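UDP-N-acetylglucosamine 4,6-dehydratase (Vibrio fischeri, PDB 3PVZ) probably acts as a lyase that removes water from a UDP-linked N-acetylglucosamine, using bound NAD. Local coordinates at residues G208-G213 / V225-I230; I273-L278 / C309-S314; E284-E289 / R295-T300. One frame throughout, in Å; residues are numbered along the deposited sequence.

Interaction 1. Residues G208-G213 / V225-I230; sequences GSLLHG and VAPNDI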
loop_
_atom_site.group_PDB
_atom_site.type_symbol
_atom_site.label_atom_id
_atom_site.label_comp_id
_atom_site.label_asym_id
_atom_site.label_seq_id
_atom_site.Cartn_x
_atom_site.Cartn_y
_atom_site.Cartn_z
ATOM N N GLY A 208 -8.201 -4.394 2.162
ATOM C CA GLY A 208 -8.165 -4.093 3.573
ATOM C C GLY A 208 -9.469 -4.306 4.367
ATOM O O GLY A 208 -9.440 -4.256 5.583
ATOM N N SER A 209 -10.594 -4.511 3.688
ATOM C CA SER A 209 -11.890 -4.681 4.344
ATOM C C SER A 209 -12.018 -6.092 4.925
ATOM O O SER A 209 -11.314 -7.020 4.522
ATOM C CB SER A 209 -13.008 -4.483 3.342
ATOM O OG SER A 209 -13.160 -5.614 2.459
ATOM N N LEU A 210 -12.948 -6.244 5.858
ATOM C CA LEU A 210 -13.295 -7.547 6.390
ATOM C C LEU A 210 -13.610 -8.554 5.289
ATOM O O LEU A 210 -13.187 -9.696 5.344
ATOM C CB LEU A 210 -14.466 -7.430 7.361
ATOM C CG LEU A 210 -14.203 -7.542 8.857
ATOM C CD1 LEU A 210 -15.574 -7.640 9.604
ATOM C CD2 LEU A 210 -13.311 -8.773 9.197
ATOM N N LEU A 211 -14.352 -8.122 4.290
ATOM C CA LEU A 211 -14.727 -8.992 3.195
ATOM C C LEU A 211 -13.502 -9.438 2.421
ATOM O O LEU A 211 -13.397 -10.583 2.036
ATOM C CB LEU A 211 -15.700 -8.292 2.250
ATOM C CG LEU A 211 -17.177 -8.624 2.436
ATOM C CD1 LEU A 211 -17.739 -8.228 3.833
ATOM C CD2 LEU A 211 -17.958 -7.946 1.326
ATOM N N HIS A 212 -12.586 -8.516 2.177
ATOM C CA HIS A 212 -11.348 -8.851 1.512
ATOM C C HIS A 212 -10.612 -9.873 2.379
ATOM O O HIS A 212 -9.998 -10.800 1.869
ATOM C CB HIS A 212 -10.497 -7.596 1.295
ATOM C CG HIS A 212 -9.106 -7.885 0.884
ATOM N ND1 HIS A 212 -8.752 -8.078 -0.433
ATOM C CD2 HIS A 212 -7.974 -8.047 1.614
ATOM C CE1 HIS A 212 -7.454 -8.326 -0.498
ATOM N NE2 HIS A 212 -6.962 -8.315 0.731
ATOM N N GLY A 213 -10.676 -9.670 3.686
ATOM C CA GLY A 213 -10.190 -10.660 4.632
ATOM C C GLY A 213 -10.771 -12.071 4.429
ATOM O O GLY A 213 -10.040 -13.056 4.551
ATOM N N VAL A 225 -13.846 -14.905 10.495
ATOM C CA VAL A 225 -14.214 -14.169 11.687
ATOM C C VAL A 225 -15.040 -12.965 11.242
ATOM O O VAL A 225 -14.661 -12.264 10.329
ATOM C CB VAL A 225 -12.931 -13.722 12.446
ATOM C CG1 VAL A 225 -13.230 -12.642 13.486
ATOM C CG2 VAL A 225 -12.257 -14.916 13.116
ATOM N N ALA A 226 -16.195 -12.738 11.844
ATOM C CA ALA A 226 -17.085 -11.671 11.380
ATOM C C ALA A 226 -18.101 -11.299 12.432
ATOM O O ALA A 226 -18.734 -12.181 13.008
ATOM C CB ALA A 226 -17.802 -12.100 10.152
ATOM N N PRO A 227 -18.293 -9.980 12.663
ATOM C CA PRO A 227 -19.331 -9.549 13.569
ATOM C C PRO A 227 -20.722 -9.998 13.107
ATOM O O PRO A 227 -21.018 -9.937 11.915
ATOM C CB PRO A 227 -19.235 -8.018 13.542
ATOM C CG PRO A 227 -17.905 -7.685 12.947
ATOM C CD PRO A 227 -17.511 -8.854 12.106
ATOM N N ASN A 228 -21.564 -10.450 14.043
ATOM C CA ASN A 228 -22.917 -10.769 13.672
ATOM C C ASN A 228 -23.843 -9.665 14.072
ATOM O O ASN A 228 -25.017 -9.762 13.773
ATOM C CB ASN A 228 -23.390 -12.152 14.170
ATOM C CG ASN A 228 -23.323 -12.314 15.683
ATOM O OD1 ASN A 228 -23.158 -11.348 16.433
ATOM N ND2 ASN A 228 -23.476 -13.559 16.141
ATOM N N ASP A 229 -23.313 -8.597 14.681
ATOM C CA ASP A 229 -24.159 -7.497 15.204
ATOM C C ASP A 229 -23.898 -6.106 14.577
ATOM O O ASP A 229 -24.351 -5.083 15.084
ATOM C CB ASP A 229 -24.047 -7.421 16.733
ATOM C CG ASP A 229 -22.645 -7.037 17.206
ATOM O OD1 ASP A 229 -21.692 -7.005 16.368
ATOM O OD2 ASP A 229 -22.498 -6.782 18.427
ATOM N N ILE A 230 -23.180 -6.086 13.469
ATOM C CA ILE A 230 -22.930 -4.865 12.695
ATOM C C ILE A 230 -23.506 -5.096 11.286
ATOM O O ILE A 230 -23.129 -6.050 10.593
ATOM C CB ILE A 230 -21.404 -4.556 12.592
ATOM C CG1 ILE A 230 -20.739 -4.584 13.976
ATOM C CG2 ILE A 230 -21.125 -3.203 11.918
ATOM C CD1 ILE A 230 -21.395 -3.695 14.966
#

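Interaction 2. Residues I273-L278 / C309-S314; sequences IAVKYL and CLFTSS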
loop_
_atom_site.group_PDB
_atom_site.type_symbol
_atom_site.label_atom_id
_atom_site.label_comp_id
_atom_site.label_asym_id
_atom_site.label_seq_id
_atom_site.Cartn_x
_atom_site.Cartn_y
_atom_site.Cartn_z
ATOM N N ILE A 273 -23.008 -12.031 5.263
ATOM C CA ILE A 273 -22.250 -12.071 4.000
ATOM C C ILE A 273 -21.312 -13.257 4.004
ATOM O O ILE A 273 -21.219 -13.935 3.005
ATOM C CB ILE A 273 -21.394 -10.826 3.738
ATOM C CG1 ILE A 273 -22.235 -9.547 3.654
ATOM C CG2 ILE A 273 -20.591 -10.977 2.429
ATOM C CD1 ILE A 273 -23.290 -9.543 2.598
ATOM N N ALA A 274 -20.627 -13.522 5.117
ATOM C CA ALA A 274 -19.723 -14.687 5.179
ATOM C C ALA A 274 -20.444 -16.006 4.861
ATOM O O ALA A 274 -20.000 -16.781 4.029
ATOM C CB ALA A 274 -18.994 -14.780 6.551
ATOM N N VAL A 275 -21.564 -16.251 5.511
ATOM C CA VAL A 275 -22.333 -17.455 5.229
ATOM C C VAL A 275 -22.689 -17.538 3.731
ATOM O O VAL A 275 -22.372 -18.534 3.082
ATOM C CB VAL A 275 -23.585 -17.514 6.086
ATOM C CG1 VAL A 275 -24.362 -18.751 5.783
ATOM C CG2 VAL A 275 -23.204 -17.470 7.557
ATOM N N LYS A 276 -23.276 -16.475 3.159
ATOM C CA LYS A 276 -23.598 -16.480 1.724
ATOM C C LYS A 276 -22.394 -16.827 0.872
ATOM O O LYS A 276 -22.517 -17.529 -0.133
ATOM C CB LYS A 276 -24.132 -15.129 1.261
ATOM C CG LYS A 276 -25.600 -14.938 1.557
ATOM C CD LYS A 276 -25.984 -13.441 1.635
ATOM C CE LYS A 276 -27.252 -13.210 2.494
ATOM N NZ LYS A 276 -28.537 -13.471 1.768
ATOM N N TYR A 277 -21.246 -16.301 1.283
ATOM C CA TYR A 277 -20.024 -16.389 0.535
ATOM C C TYR A 277 -19.429 -17.804 0.606
ATOM O O TYR A 277 -18.986 -18.341 -0.408
ATOM C CB TYR A 277 -19.072 -15.328 1.067
ATOM C CG TYR A 277 -17.685 -15.364 0.506
ATOM C CD1 TYR A 277 -17.448 -15.229 -0.850
ATOM C CD2 TYR A 277 -16.603 -15.509 1.344
ATOM C CE1 TYR A 277 -16.174 -15.253 -1.354
ATOM C CE2 TYR A 277 -15.342 -15.537 0.859
ATOM C CZ TYR A 277 -15.124 -15.408 -0.482
ATOM O OH TYR A 277 -13.834 -15.447 -0.911
ATOM N N LEU A 278 -19.459 -18.404 1.792
ATOM C CA LEU A 278 -19.053 -19.805 1.967
ATOM C C LEU A 278 -19.949 -20.762 1.188
ATOM O O LEU A 278 -19.463 -21.705 0.614
ATOM C CB LEU A 278 -19.062 -20.189 3.440
ATOM C CG LEU A 278 -17.963 -19.546 4.271
ATOM C CD1 LEU A 278 -18.173 -19.772 5.763
ATOM C CD2 LEU A 278 -16.627 -20.081 3.831
ATOM N N CYS A 309 -16.308 -20.976 11.532
ATOM C CA CYS A 309 -16.667 -19.594 11.626
ATOM C C CYS A 309 -16.780 -19.166 13.064
ATOM O O CYS A 309 -17.223 -19.910 13.944
ATOM C CB CYS A 309 -17.995 -19.328 10.930
ATOM S SG CYS A 309 -17.956 -19.588 9.164
ATOM N N LEU A 310 -16.391 -17.922 13.282
ATOM C CA LEU A 310 -16.431 -17.326 14.582
ATOM C C LEU A 310 -17.143 -16.009 14.463
ATOM O O LEU A 310 -16.568 -14.991 14.077
ATOM C CB LEU A 310 -15.020 -17.154 15.097
ATOM C CG LEU A 310 -14.972 -16.916 16.599
ATOM C CD1 LEU A 310 -13.897 -17.807 17.286
ATOM C CD2 LEU A 310 -14.750 -15.424 16.849
ATOM N N PHE A 311 -18.424 -16.044 14.770
ATOM C CA PHE A 311 -19.251 -14.872 14.621
ATOM C C PHE A 311 -19.376 -14.165 15.955
ATOM O O PHE A 311 -19.947 -14.668 16.887
ATOM C CB PHE A 311 -20.571 -15.258 13.999
ATOM C CG PHE A 311 -20.437 -15.843 12.606
ATOM C CD1 PHE A 311 -19.493 -15.352 11.706
ATOM C CD2 PHE A 311 -21.265 -16.863 12.181
ATOM C CE1 PHE A 311 -19.390 -15.874 10.413
ATOM C CE2 PHE A 311 -21.162 -17.385 10.900
ATOM C CZ PHE A 311 -20.232 -16.885 10.018
ATOM N N THR A 312 -18.798 -12.977 16.008
ATOM C CA THR A 312 -18.552 -12.261 17.245
ATOM C C THR A 312 -19.599 -11.181 17.445
ATOM O O THR A 312 -20.294 -10.822 16.521
ATOM C CB THR A 312 -17.120 -11.618 17.199
ATOM O OG1 THR A 312 -16.517 -11.689 18.492
ATOM C CG2 THR A 312 -17.152 -10.149 16.695
ATOM N N SER A 313 -19.684 -10.664 18.657
ATOM C CA SER A 313 -20.544 -9.531 18.973
ATOM C C SER A 313 -19.897 -8.744 20.126
ATOM O O SER A 313 -18.976 -9.249 20.777
ATOM C CB SER A 313 -21.941 -10.022 19.365
ATOM O OG SER A 313 -21.879 -10.806 20.523
ATOM N N SER A 314 -20.359 -7.523 20.377
ATOM C CA SER A 314 -19.751 -6.697 21.415
ATOM C C SER A 314 -20.797 -5.877 22.160
ATOM O O SER A 314 -21.464 -5.038 21.553
ATOM C CB SER A 314 -18.720 -5.767 20.776
ATOM O OG SER A 314 -19.379 -4.688 20.148
#

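Interaction 3. Residues E284-E289 / R295-T300; sequences EPHLCE and RELAKT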
loop_
_atom_site.group_PDB
_atom_site.type_symbol
_atom_site.label_atom_id
_atom_site.label_comp_id
_atom_site.label_asym_id
_atom_site.label_seq_id
_atom_site.Cartn_x
_atom_site.Cartn_y
_atom_site.Cartn_z
ATOM N N GLU A 284 -20.194 -25.293 4.024
ATOM C CA GLU A 284 -21.200 -25.046 5.050
ATOM C C GLU A 284 -20.497 -24.505 6.291
ATOM O O GLU A 284 -19.479 -25.057 6.721
ATOM C CB GLU A 284 -22.030 -26.301 5.371
ATOM C CG GLU A 284 -23.268 -26.521 4.455
ATOM C CD GLU A 284 -24.357 -25.442 4.595
ATOM O OE1 GLU A 284 -24.764 -24.873 3.557
ATOM O OE2 GLU A 284 -24.819 -25.171 5.730
ATOM N N PRO A 285 -21.007 -23.392 6.841
ATOM C CA PRO A 285 -20.395 -22.787 8.014
ATOM C C PRO A 285 -20.488 -23.686 9.247
ATOM O O PRO A 285 -21.537 -24.257 9.497
ATOM C CB PRO A 285 -21.234 -21.527 8.232
ATOM C CG PRO A 285 -21.876 -21.268 6.955
ATOM C CD PRO A 285 -22.095 -22.561 6.305
ATOM N N HIS A 286 -19.394 -23.814 9.992
ATOM C CA HIS A 286 -19.426 -24.458 11.292
ATOM C C HIS A 286 -19.246 -23.372 12.327
ATOM O O HIS A 286 -18.195 -22.741 12.381
ATOM C CB HIS A 286 -18.307 -25.495 11.436
ATOM C CG HIS A 286 -18.380 -26.288 12.710
ATOM N ND1 HIS A 286 -19.041 -27.498 12.802
ATOM C CD2 HIS A 286 -17.887 -26.037 13.947
ATOM C CE1 HIS A 286 -18.950 -27.955 14.038
ATOM N NE2 HIS A 286 -18.254 -27.092 14.753
ATOM N N LEU A 287 -20.269 -23.148 13.144
ATOM C CA LEU A 287 -20.194 -22.145 14.203
ATOM C C LEU A 287 -19.315 -22.641 15.348
ATOM O O LEU A 287 -19.649 -23.605 16.031
ATOM C CB LEU A 287 -21.593 -21.776 14.710
ATOM C CG LEU A 287 -22.233 -20.521 14.093
ATOM C CD1 LEU A 287 -23.679 -20.778 13.650
ATOM C CD2 LEU A 287 -22.157 -19.337 15.073
ATOM N N CYS A 288 -18.172 -21.994 15.535
ATOM C CA CYS A 288 -17.293 -22.283 16.655
ATOM C C CYS A 288 -17.531 -21.243 17.715
ATOM O O CYS A 288 -18.018 -20.152 17.432
ATOM C CB CYS A 288 -15.827 -22.212 16.241
ATOM S SG CYS A 288 -15.413 -23.206 14.815
ATOM N N GLU A 289 -17.129 -21.566 18.933
ATOM C CA GLU A 289 -17.320 -20.673 20.060
ATOM C C GLU A 289 -15.985 -20.311 20.692
ATOM O O GLU A 289 -15.959 -19.896 21.852
ATOM C CB GLU A 289 -18.227 -21.332 21.099
ATOM C CG GLU A 289 -17.605 -22.566 21.762
ATOM C CD GLU A 289 -18.576 -23.293 22.664
ATOM O OE1 GLU A 289 -19.590 -22.683 23.081
ATOM O OE2 GLU A 289 -18.314 -24.481 22.954
ATOM N N ARG A 295 -9.037 -22.659 15.269
ATOM C CA ARG A 295 -7.725 -22.888 14.668
ATOM C C ARG A 295 -7.515 -24.376 14.404
ATOM O O ARG A 295 -7.081 -24.759 13.319
ATOM C CB ARG A 295 -6.599 -22.328 15.555
ATOM C CG ARG A 295 -5.245 -22.208 14.853
ATOM C CD ARG A 295 -4.179 -21.532 15.744
ATOM N NE ARG A 295 -4.453 -20.107 15.969
ATOM C CZ ARG A 295 -4.948 -19.557 17.085
ATOM N NH1 ARG A 295 -5.249 -20.290 18.155
ATOM N NH2 ARG A 295 -5.146 -18.241 17.132
ATOM N N GLU A 296 -7.845 -25.208 15.385
ATOM C CA GLU A 296 -7.728 -26.654 15.227
ATOM C C GLU A 296 -8.718 -27.208 14.202
ATOM O O GLU A 296 -8.373 -28.070 13.403
ATOM C CB GLU A 296 -7.917 -27.362 16.578
ATOM C CG GLU A 296 -6.739 -27.180 17.543
ATOM C CD GLU A 296 -5.606 -28.185 17.303
ATOM O OE1 GLU A 296 -4.617 -27.823 16.613
ATOM O OE2 GLU A 296 -5.709 -29.335 17.802
ATOM N N LEU A 297 -9.950 -26.715 14.219
ATOM C CA LEU A 297 -10.955 -27.226 13.296
ATOM C C LEU A 297 -10.660 -26.859 11.834
ATOM O O LEU A 297 -11.049 -27.591 10.927
ATOM C CB LEU A 297 -12.350 -26.769 13.717
ATOM C CG LEU A 297 -12.829 -27.285 15.081
ATOM C CD1 LEU A 297 -14.207 -26.736 15.398
ATOM C CD2 LEU A 297 -12.842 -28.807 15.129
ATOM N N ALA A 298 -9.945 -25.755 11.620
ATOM C CA ALA A 298 -9.582 -25.303 10.276
ATOM C C ALA A 298 -8.665 -26.269 9.500
ATOM O O ALA A 298 -8.635 -26.251 8.265
ATOM C CB ALA A 298 -8.928 -23.930 10.359
ATOM N N LYS A 299 -7.925 -27.111 10.217
ATOM C CA LYS A 299 -6.985 -28.058 9.576
ATOM C C LYS A 299 -7.718 -29.172 8.827
ATOM O O LYS A 299 -7.295 -29.566 7.736
ATOM C CB LYS A 299 -6.044 -28.716 10.603
ATOM C CG LYS A 299 -5.514 -27.802 11.706
ATOM C CD LYS A 299 -4.271 -28.382 12.377
ATOM C CE LYS A 299 -3.845 -27.528 13.568
ATOM N NZ LYS A 299 -2.918 -28.260 14.480
ATOM N N THR A 300 -8.822 -29.643 9.414
ATOM C CA THR A 300 -9.509 -30.837 8.911
ATOM C C THR A 300 -10.893 -30.597 8.294
ATOM O O THR A 300 -11.321 -31.391 7.446
ATOM C CB THR A 300 -9.644 -31.907 10.016
ATOM O OG1 THR A 300 -10.087 -33.141 9.435
ATOM C CG2 THR A 300 -10.620 -31.457 11.098
#

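Interaction 1. Residues G208-G213 / V225-I230
Leu-210 reaches across to Pro-227, and one methyl does the close packing. Its CD1 lies 3.4 Å from CD of Pro-227, tighter than usual for two carbons. CG of the same ring sits further off, 4.1 Å from Leu-210 CD1. The first torsion of Leu-210 is well off a staggered value (chi1 -105°), which may reflect either this squeeze or the limits of the model. The other branch makes a more ordinary contact: CD2 stands 3.9 Å from the carbonyl O of Val-225. Phe-270 at the start of helix 270-280 also touches the leucine.

The contact joins the first turn of helix 210-219 to the end strand, 224-227, of a small parallel sheet. Ser-209 is the N-cap of that helix. Its OG accepts from His-212 N at 3.0 Å, with a fairly straight angle of 164°. The OG also bonds to the backbone O of Ser-206, an NAD-binding residue.

The loose side is at Val-225, which is exposed and takes part through its carbonyl O. A thiocyanate ion, probably from the crystallisation liquor, lies about 4 Å from the Leu-210 side chain, between nearest atoms. Arg-78 of the second subunit bonds to the carbonyl O of Ser-209.

Interaction 2. Residues I273-L278 / C309-S314
The ring of Phe-311 meets Ala-274 and Val-275 of the helix at its outer end. Both come in obliquely. Ala-274 CB is 4.0 Å from Phe-311 CE1. Val-275 CG2 is 3.9 Å from Phe-311 CZ and equally near CE2, and the two side chains cross at about a right angle. One face of the ring carries CB of Cys-309 from its own strand, 3.4 Å above the plane and offset toward the rim. Phe-311 faces the helix by its place in the strand; the first torsion, with CG opposite the carbonyl carbon (chi1 -62°), then sets where the ring lies.

One turn on, Leu-278 takes over from Ala-274. Its CD1 packs against SG of Cys-309 at 3.4 Å, a close approach. Cys-309 and Phe-311, two apart in the strand, lie on the same face of the sheet. Their similar first torsions carry SG and the ring the same way.

Helix 270-280 thus lies over the middle strand, 306-312, of the three-stranded parallel sheet. The local axes are 10.8 Å apart and nearly antiparallel, at 161°. Phe-214 and Ile-218 of helix 210-219 close in on Ala-274 and Leu-278, and Pro-285 of strand 284-287 touches both Val-275 and Cys-309.

Methyl groups, an aromatic ring and a sulfur make the whole join. It therefore rests on shape and exclusion of water, with no polar bond between the two segments to give it direction.

Interaction 3. Residues E284-E289 / R295-T300
His-286 and Leu-297 cross at about a right angle, with a single leucine methyl making the meeting. CD1 of Leu-297 approaches the imidazole obliquely, 4.0 Å from His-286 CD2 and 4.1 Å from His-286 NE2. The same methyl rests against SG of Cys-288 at 3.8 Å. The cysteine sulfur in turn lies in the plane of the imidazole, at its edge. Leu-297 CD1 therefore touches two neighbours that already lie against each other.

Alternation along the chain puts His-286 and Cys-288 both on the side of helix 291-300. The torsions then settle where each group ends up. CG of His-286 stands opposite its backbone N (chi1 -174°), while SG of Cys-288 stands opposite the carbonyl carbon (chi1 -53°).

The contact joins the first strand and the helix of a beta-alpha-beta unit made of strand 284-287, helix 291-300 and strand 306-312. The two strands are parallel neighbours, and Cys-309 bonds through its backbone to both His-286 and Cys-288. On the helix, Lys-299 NZ makes a salt bridge to Glu-296 OE1 at 2.8 Å, on the syn side and 24° out of the carboxylate plane. Arg-295 bonds to backbone carbonyls of Ser-82 and Arg-81 of the second subunit.

The contact is mainly van der Waals and small in area: a methyl against a sulfur and an imidazole. That gives weak, undirected attraction, and the charged groups of the helix work elsewhere.

In the fold
Coming from the N terminus, the chain first runs through the six parallel strands 37-41 to 194-198 of the Rossmann-type sheet. Interaction 1 then closes a short loop, from the start of helix 210-219 to strand 224-227. It is complete before interaction 2 opens at helix 270-280. Interaction 3 opens and closes inside that longer loop, and interaction 2 closes only at strand 306-312. None of the loops cross. All three contacts reach the same three-stranded sheet. Strand 306-312 lies between the other two and joins the contacts: a backbone hydrogen bond links Thr-312 O to Asn-228 N of interaction 1, and strand 284-287 of interaction 3 is its neighbour on the other side.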